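Local structure of succinate-semialdehyde dehydrogenase (NAD(P)(+)) (Marinobacter aquaeolei, 3RH9) at residues 295-301 with 394-400; 353-359 with 371-377. The protein probably oxidises succinate semialdehyde to succinate with a nicotinamide dinucleotide as electron acceptor, as a member of the aldehyde dehydrogenase family. All coordinates share one frame; numbering follows the deposited sequence.

Contacts 1 and 2 belong to one mixed beta-sheet, their centres about 13 Å apart. Contact 1 pairs two inner parallel strands, whereas contact 2 adds an antiparallel strand at one margin of the sheet; along the chain, contact 2 is nested within the loop that contact 1 closes. Strand 393-399 joins them: its Met396 N lies 2.9 Å from Val375 O, and its Val394 N lies 2.9 Å from Thr373 O, both probable hydrogen bonds. Met396 also packs on Val374. Glu256, the predicted active-site residue, is on a strand of a different sheet, and both contacts lie away from it.

Contact 1. Residues 295-301 with 394-400; sequences RIFVHEK and VPMALFR
His299 turns the edge of its imidazole toward the face of the Phe399 ring in a T-shaped pair, with the planes at 88° and the ring centroids 5.5 Å apart. Phe399 reaches this place because its CG sits between the backbone N and the carbonyl carbon (chi1 79°), which lays the ring over His299 CA. Phe297 CB comes up to Phe399 CD1 at 3.8 Å, while the Phe297 ring meets Ala397 CB obliquely. On the opposite face, Ile296 CD1 touches Val394 CG1 at 3.6 Å.

Between these two layers of side chains the strands run parallel and in register from Ile296-Met396 to His299-Phe399, as neighbours inside a mixed beta-sheet. Val298 N donates to Ala397 O at 2.9 Å, and Ala397 N to Ile296 O at 2.9 Å; Glu300 N continues the pattern to Phe399 O. At the exposed end, Arg400 NH1 meets Glu300 OE1 at 3.3 Å in a salt bridge, approaching from above the carboxylate plane. Further out, Phe266 packs edge-to-face with Phe399, helix 402-409 lies against the face of Phe297 and Phe399 through Val405, and strand 262-265 pairs with the other edge of strand 295-299.

A buried aromatic and aliphatic interior thus gives way to a solvent-facing ion pair, where Lys301 NZ, 4.1 Å from Arg400 NH2, adds a like charge that would probably offset part of what the bridge gains.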
loop_
_atom_site.group_PDB
_atom_site.type_symbol
_atom_site.label_atom_id
_atom_site.label_comp_id
_atom_site.label_asym_id
_atom_site.label_seq_id
_atom_site.Cartn_x
_atom_site.Cartn_y
_atom_site.Cartn_z
ATOM N N ARG A 295 -15.894 19.285 -11.736
ATOM C CA ARG A 295 -17.340 19.454 -11.668
ATOM C C ARG A 295 -17.658 20.523 -10.631
ATOM O O ARG A 295 -17.300 20.385 -9.462
ATOM C CB ARG A 295 -18.003 18.128 -11.306
ATOM C CG ARG A 295 -18.010 17.140 -12.441
ATOM C CD ARG A 295 -18.412 15.781 -11.981
ATOM N NE ARG A 295 -17.534 15.317 -10.913
ATOM C CZ ARG A 295 -17.902 14.443 -9.984
ATOM N NH1 ARG A 295 -19.131 13.956 -10.009
ATOM N NH2 ARG A 295 -17.057 14.066 -9.026
ATOM N N ILE A 296 -18.292 21.611 -11.054
ATOM C CA ILE A 296 -18.657 22.668 -10.113
ATOM C C ILE A 296 -20.132 22.553 -9.779
ATOM O O ILE A 296 -20.990 22.849 -10.599
ATOM C CB ILE A 296 -18.343 24.086 -10.644
ATOM C CG1 ILE A 296 -16.835 24.333 -10.736
ATOM C CG2 ILE A 296 -18.936 25.125 -9.732
ATOM C CD1 ILE A 296 -16.172 23.626 -11.858
ATOM N N PHE A 297 -20.425 22.086 -8.575
ATOM C CA PHE A 297 -21.801 21.963 -8.139
ATOM C C PHE A 297 -22.232 23.245 -7.437
ATOM O O PHE A 297 -21.634 23.648 -6.444
ATOM C CB PHE A 297 -21.965 20.769 -7.201
ATOM C CG PHE A 297 -21.852 19.438 -7.886
ATOM C CD1 PHE A 297 -20.631 18.784 -7.960
ATOM C CD2 PHE A 297 -22.966 18.832 -8.444
ATOM C CE1 PHE A 297 -20.521 17.553 -8.579
ATOM C CE2 PHE A 297 -22.865 17.606 -9.064
ATOM C CZ PHE A 297 -21.635 16.963 -9.132
ATOM N N VAL A 298 -23.268 23.889 -7.962
ATOM C CA VAL A 298 -23.780 25.101 -7.350
ATOM C C VAL A 298 -25.263 24.998 -6.986
ATOM O O VAL A 298 -26.085 24.484 -7.752
ATOM C CB VAL A 298 -23.534 26.321 -8.228
ATOM C CG1 VAL A 298 -24.071 27.562 -7.542
ATOM C CG2 VAL A 298 -22.053 26.461 -8.490
ATOM N N HIS A 299 -25.589 25.490 -5.802
ATOM C CA HIS A 299 -26.955 25.472 -5.338
ATOM C C HIS A 299 -27.852 26.387 -6.182
ATOM O O HIS A 299 -27.484 27.512 -6.518
ATOM C CB HIS A 299 -27.015 25.880 -3.875
ATOM C CG HIS A 299 -28.305 25.530 -3.219
ATOM N ND1 HIS A 299 -29.391 26.373 -3.224
ATOM C CD2 HIS A 299 -28.693 24.415 -2.559
ATOM C CE1 HIS A 299 -30.392 25.801 -2.580
ATOM N NE2 HIS A 299 -29.994 24.613 -2.165
ATOM N N GLU A 300 -29.041 25.896 -6.510
ATOM C CA GLU A 300 -29.929 26.616 -7.411
ATOM C C GLU A 300 -30.167 28.070 -7.008
ATOM O O GLU A 300 -30.322 28.930 -7.863
ATOM C CB GLU A 300 -31.255 25.861 -7.571
ATOM C CG GLU A 300 -31.062 24.502 -8.223
ATOM C CD GLU A 300 -32.356 23.767 -8.538
ATOM O OE1 GLU A 300 -33.443 24.259 -8.161
ATOM O OE2 GLU A 300 -32.270 22.684 -9.172
ATOM N N LYS A 301 -30.181 28.353 -5.710
ATOM C CA LYS A 301 -30.524 29.699 -5.245
ATOM C C LYS A 301 -29.428 30.707 -5.544
ATOM O O LYS A 301 -29.679 31.906 -5.527
ATOM C CB LYS A 301 -30.876 29.708 -3.751
ATOM C CG LYS A 301 -32.088 28.856 -3.403
ATOM C CD LYS A 301 -32.606 29.159 -1.993
ATOM C CE LYS A 301 -34.012 28.579 -1.761
ATOM N NZ LYS A 301 -33.971 27.119 -1.458
ATOM N N VAL A 394 -14.908 25.288 -17.221
ATOM C CA VAL A 394 -15.585 25.268 -15.929
ATOM C C VAL A 394 -17.039 24.871 -16.090
ATOM O O VAL A 394 -17.867 25.702 -16.454
ATOM C CB VAL A 394 -15.544 26.645 -15.239
ATOM C CG1 VAL A 394 -16.313 26.593 -13.907
ATOM C CG2 VAL A 394 -14.104 27.120 -15.051
ATOM N N PRO A 395 -17.359 23.597 -15.831
ATOM C CA PRO A 395 -18.728 23.111 -16.048
ATOM C C PRO A 395 -19.605 23.158 -14.786
ATOM O O PRO A 395 -19.245 22.598 -13.748
ATOM C CB PRO A 395 -18.516 21.667 -16.525
ATOM C CG PRO A 395 -17.020 21.529 -16.738
ATOM C CD PRO A 395 -16.405 22.489 -15.768
HETATM N N MSE A 396 -20.752 23.826 -14.887
HETATM C CA MSE A 396 -21.582 24.086 -13.721
HETATM C C MSE A 396 -22.835 23.218 -13.682
HETATM O O MSE A 396 -23.654 23.249 -14.604
HETATM C CB MSE A 396 -21.974 25.551 -13.687
HETATM C CG MSE A 396 -20.804 26.517 -13.656
HETATM SE SE MSE A 396 -21.459 28.291 -13.135
HETATM C CE MSE A 396 -20.056 29.425 -13.824
ATOM N N ALA A 397 -22.977 22.441 -12.612
ATOM C CA ALA A 397 -24.132 21.566 -12.429
ATOM C C ALA A 397 -24.918 22.097 -11.266
ATOM O O ALA A 397 -24.332 22.597 -10.322
ATOM C CB ALA A 397 -23.673 20.166 -12.129
ATOM N N LEU A 398 -26.236 21.991 -11.304
ATOM C CA LEU A 398 -27.031 22.507 -10.195
ATOM C C LEU A 398 -27.317 21.433 -9.163
ATOM O O LEU A 398 -27.217 20.249 -9.462
ATOM C CB LEU A 398 -28.340 23.118 -10.694
ATOM C CG LEU A 398 -28.201 24.258 -11.701
ATOM C CD1 LEU A 398 -29.566 24.848 -11.990
ATOM C CD2 LEU A 398 -27.239 25.321 -11.194
ATOM N N PHE A 399 -27.659 21.855 -7.945
ATOM C CA PHE A 399 -28.157 20.933 -6.920
ATOM C C PHE A 399 -28.982 21.641 -5.832
ATOM O O PHE A 399 -28.912 22.866 -5.672
ATOM C CB PHE A 399 -26.999 20.152 -6.288
ATOM C CG PHE A 399 -26.227 20.934 -5.265
ATOM C CD1 PHE A 399 -25.225 21.804 -5.652
ATOM C CD2 PHE A 399 -26.503 20.796 -3.915
ATOM C CE1 PHE A 399 -24.520 22.522 -4.708
ATOM C CE2 PHE A 399 -25.800 21.509 -2.975
ATOM C CZ PHE A 399 -24.813 22.380 -3.367
ATOM N N ARG A 400 -29.754 20.862 -5.077
ATOM C CA ARG A 400 -30.510 21.393 -3.937
ATOM C C ARG A 400 -29.980 20.911 -2.571
ATOM O O ARG A 400 -29.485 21.705 -1.774
ATOM C CB ARG A 400 -32.002 21.040 -4.046
ATOM C CG ARG A 400 -32.612 21.167 -5.426
ATOM C CD ARG A 400 -33.274 22.501 -5.624
ATOM N NE ARG A 400 -34.326 22.749 -4.640
ATOM C CZ ARG A 400 -34.890 23.938 -4.445
ATOM N NH1 ARG A 400 -34.504 24.977 -5.172
ATOM N NH2 ARG A 400 -35.829 24.094 -3.522
#

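Contact 2. Residues 353-359 with 371-377; sequences ASLVAGK and PPTVVQG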
loop_
_atom_site.group_PDB
_atom_site.type_symbol
_atom_site.label_atom_id
_atom_site.label_comp_id
_atom_site.label_asym_id
_atom_site.label_seq_id
_atom_site.Cartn_x
_atom_site.Cartn_y
_atom_site.Cartn_z
ATOM N N ALA A 353 -26.037 22.709 -22.552
ATOM C CA ALA A 353 -25.330 23.589 -21.634
ATOM C C ALA A 353 -25.240 24.988 -22.233
ATOM O O ALA A 353 -25.152 25.139 -23.445
ATOM C CB ALA A 353 -23.937 23.037 -21.331
ATOM N N SER A 354 -25.267 26.005 -21.384
ATOM C CA SER A 354 -25.179 27.382 -21.855
ATOM C C SER A 354 -23.766 27.931 -21.762
ATOM O O SER A 354 -23.034 27.659 -20.816
ATOM C CB SER A 354 -26.124 28.285 -21.065
ATOM O OG SER A 354 -27.446 28.132 -21.534
ATOM N N LEU A 355 -23.401 28.730 -22.747
ATOM C CA LEU A 355 -22.081 29.301 -22.807
ATOM C C LEU A 355 -22.057 30.641 -22.085
ATOM O O LEU A 355 -22.301 31.678 -22.685
ATOM C CB LEU A 355 -21.696 29.497 -24.262
ATOM C CG LEU A 355 -20.207 29.334 -24.515
ATOM C CD1 LEU A 355 -19.791 30.124 -25.753
ATOM C CD2 LEU A 355 -19.452 29.794 -23.290
ATOM N N VAL A 356 -21.745 30.613 -20.794
ATOM C CA VAL A 356 -21.672 31.824 -19.980
ATOM C C VAL A 356 -20.445 32.680 -20.326
ATOM O O VAL A 356 -20.512 33.903 -20.332
ATOM C CB VAL A 356 -21.681 31.472 -18.467
ATOM C CG1 VAL A 356 -21.545 32.721 -17.603
ATOM C CG2 VAL A 356 -22.964 30.731 -18.115
ATOM N N ALA A 357 -19.327 32.041 -20.637
ATOM C CA ALA A 357 -18.118 32.785 -20.938
ATOM C C ALA A 357 -17.153 31.952 -21.761
ATOM O O ALA A 357 -17.039 30.750 -21.559
ATOM C CB ALA A 357 -17.462 33.240 -19.656
ATOM N N GLY A 358 -16.444 32.602 -22.675
ATOM C CA GLY A 358 -15.535 31.917 -23.561
ATOM C C GLY A 358 -16.105 31.851 -24.963
ATOM O O GLY A 358 -17.105 32.497 -25.258
ATOM N N LYS A 359 -15.468 31.055 -25.818
ATOM C CA LYS A 359 -15.812 30.972 -27.234
ATOM C C LYS A 359 -16.484 29.638 -27.611
ATOM O O LYS A 359 -16.238 28.598 -26.983
ATOM C CB LYS A 359 -14.550 31.131 -28.097
ATOM C CG LYS A 359 -13.759 32.430 -27.949
ATOM C CD LYS A 359 -12.563 32.385 -28.902
ATOM C CE LYS A 359 -11.395 33.265 -28.461
ATOM N NZ LYS A 359 -11.399 34.636 -29.061
ATOM N N PRO A 371 -9.104 29.323 -24.419
ATOM C CA PRO A 371 -9.598 30.437 -23.608
ATOM C C PRO A 371 -10.389 29.971 -22.391
ATOM O O PRO A 371 -11.139 29.007 -22.473
ATOM C CB PRO A 371 -10.550 31.163 -24.564
ATOM C CG PRO A 371 -10.326 30.552 -25.910
ATOM C CD PRO A 371 -9.867 29.176 -25.663
ATOM N N PRO A 372 -10.248 30.671 -21.268
ATOM C CA PRO A 372 -11.018 30.288 -20.094
ATOM C C PRO A 372 -12.497 30.330 -20.424
ATOM O O PRO A 372 -12.959 31.343 -20.919
ATOM C CB PRO A 372 -10.656 31.378 -19.088
ATOM C CG PRO A 372 -9.345 31.893 -19.550
ATOM C CD PRO A 372 -9.422 31.860 -21.022
ATOM N N THR A 373 -13.212 29.242 -20.151
ATOM C CA THR A 373 -14.596 29.077 -20.569
ATOM C C THR A 373 -15.482 28.625 -19.426
ATOM O O THR A 373 -15.037 27.917 -18.522
ATOM C CB THR A 373 -14.706 28.017 -21.664
ATOM O OG1 THR A 373 -13.846 28.365 -22.753
ATOM C CG2 THR A 373 -16.117 27.934 -22.165
ATOM N N VAL A 374 -16.751 29.020 -19.480
ATOM C CA VAL A 374 -17.699 28.688 -18.425
ATOM C C VAL A 374 -19.047 28.242 -18.990
ATOM O O VAL A 374 -19.751 29.026 -19.631
ATOM C CB VAL A 374 -17.960 29.902 -17.522
ATOM C CG1 VAL A 374 -19.150 29.635 -16.652
ATOM C CG2 VAL A 374 -16.735 30.236 -16.683
ATOM N N VAL A 375 -19.428 26.997 -18.750
ATOM C CA VAL A 375 -20.730 26.560 -19.222
ATOM C C VAL A 375 -21.669 26.251 -18.072
ATOM O O VAL A 375 -21.250 25.736 -17.037
ATOM C CB VAL A 375 -20.651 25.343 -20.179
ATOM C CG1 VAL A 375 -19.880 25.705 -21.417
ATOM C CG2 VAL A 375 -20.043 24.130 -19.478
ATOM N N GLN A 376 -22.945 26.562 -18.269
ATOM C CA GLN A 376 -23.947 26.268 -17.267
ATOM C C GLN A 376 -24.973 25.282 -17.815
ATOM O O GLN A 376 -25.184 25.190 -19.019
ATOM C CB GLN A 376 -24.619 27.551 -16.788
ATOM C CG GLN A 376 -25.230 27.395 -15.408
ATOM C CD GLN A 376 -25.518 28.719 -14.709
ATOM O OE1 GLN A 376 -25.146 29.802 -15.190
ATOM N NE2 GLN A 376 -26.184 28.635 -13.555
ATOM N N GLY A 377 -25.584 24.521 -16.923
ATOM C CA GLY A 377 -26.601 23.563 -17.312
ATOM C C GLY A 377 -26.076 22.159 -17.538
ATOM O O GLY A 377 -26.600 21.426 -18.379
#
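A classic beta bulge interrupts an antiparallel hairpin with a long connecting loop, the element that closes one margin of the seven-stranded sheet within this chain. Val356 and Ala357 both face Val374, whose carbonyl oxygen receives two N-H groups: Ala357 N at 3.2 Å, lying in the carbonyl plane on a lone pair, and Val356 N through a bent, weak bond. Val374 N returns a bond to Ala357 O at 2.7 Å. Before the bulge, Ser354 and Gln376 form a hydrogen-bonded pair, with Gln376 N 2.8 Å from Ser354 O.

The extra residue brings the Val356 side chain inward, its CB 3.6 Å from Val374 CG1, and its CG2 meets Gln376 CB and OE1, the two side chains crossing at a slant. Ala357 CB meets Val374 CB at 4.0 Å. On the other face, Leu355 CD2 crosses to Thr373 CG2 at 4.0 Å. The Thr373 methyl stands opposite the backbone N about the first torsion while OG1 stays beside it (chi1 -56°), and from there the hydroxyl donates to Pro371 O at 2.8 Å. With both branches gone, as in an alanine here, Pro371 O would probably lose this donor and a gap would be likely to open beside Leu355 CD2. Gly358 has a positive phi of 107°, where a CB would be jammed against the preceding carbonyl oxygen, consistent with glycine. Beyond it, Lys359 CE lies against Pro371 CG at 3.9 Å.

Helix 303-316 covers the face bearing Val356, Ala357 and Gln376 through Ala311 and Ala303, and helix 335-350 covers the other, with Leu345 against Thr373 and Val375 and Leu349 against Leu355. Strand 373-376 lies between edge strand 354-357 and the parallel strand 393-399, to which Thr373 and Val375 are hydrogen-bonded.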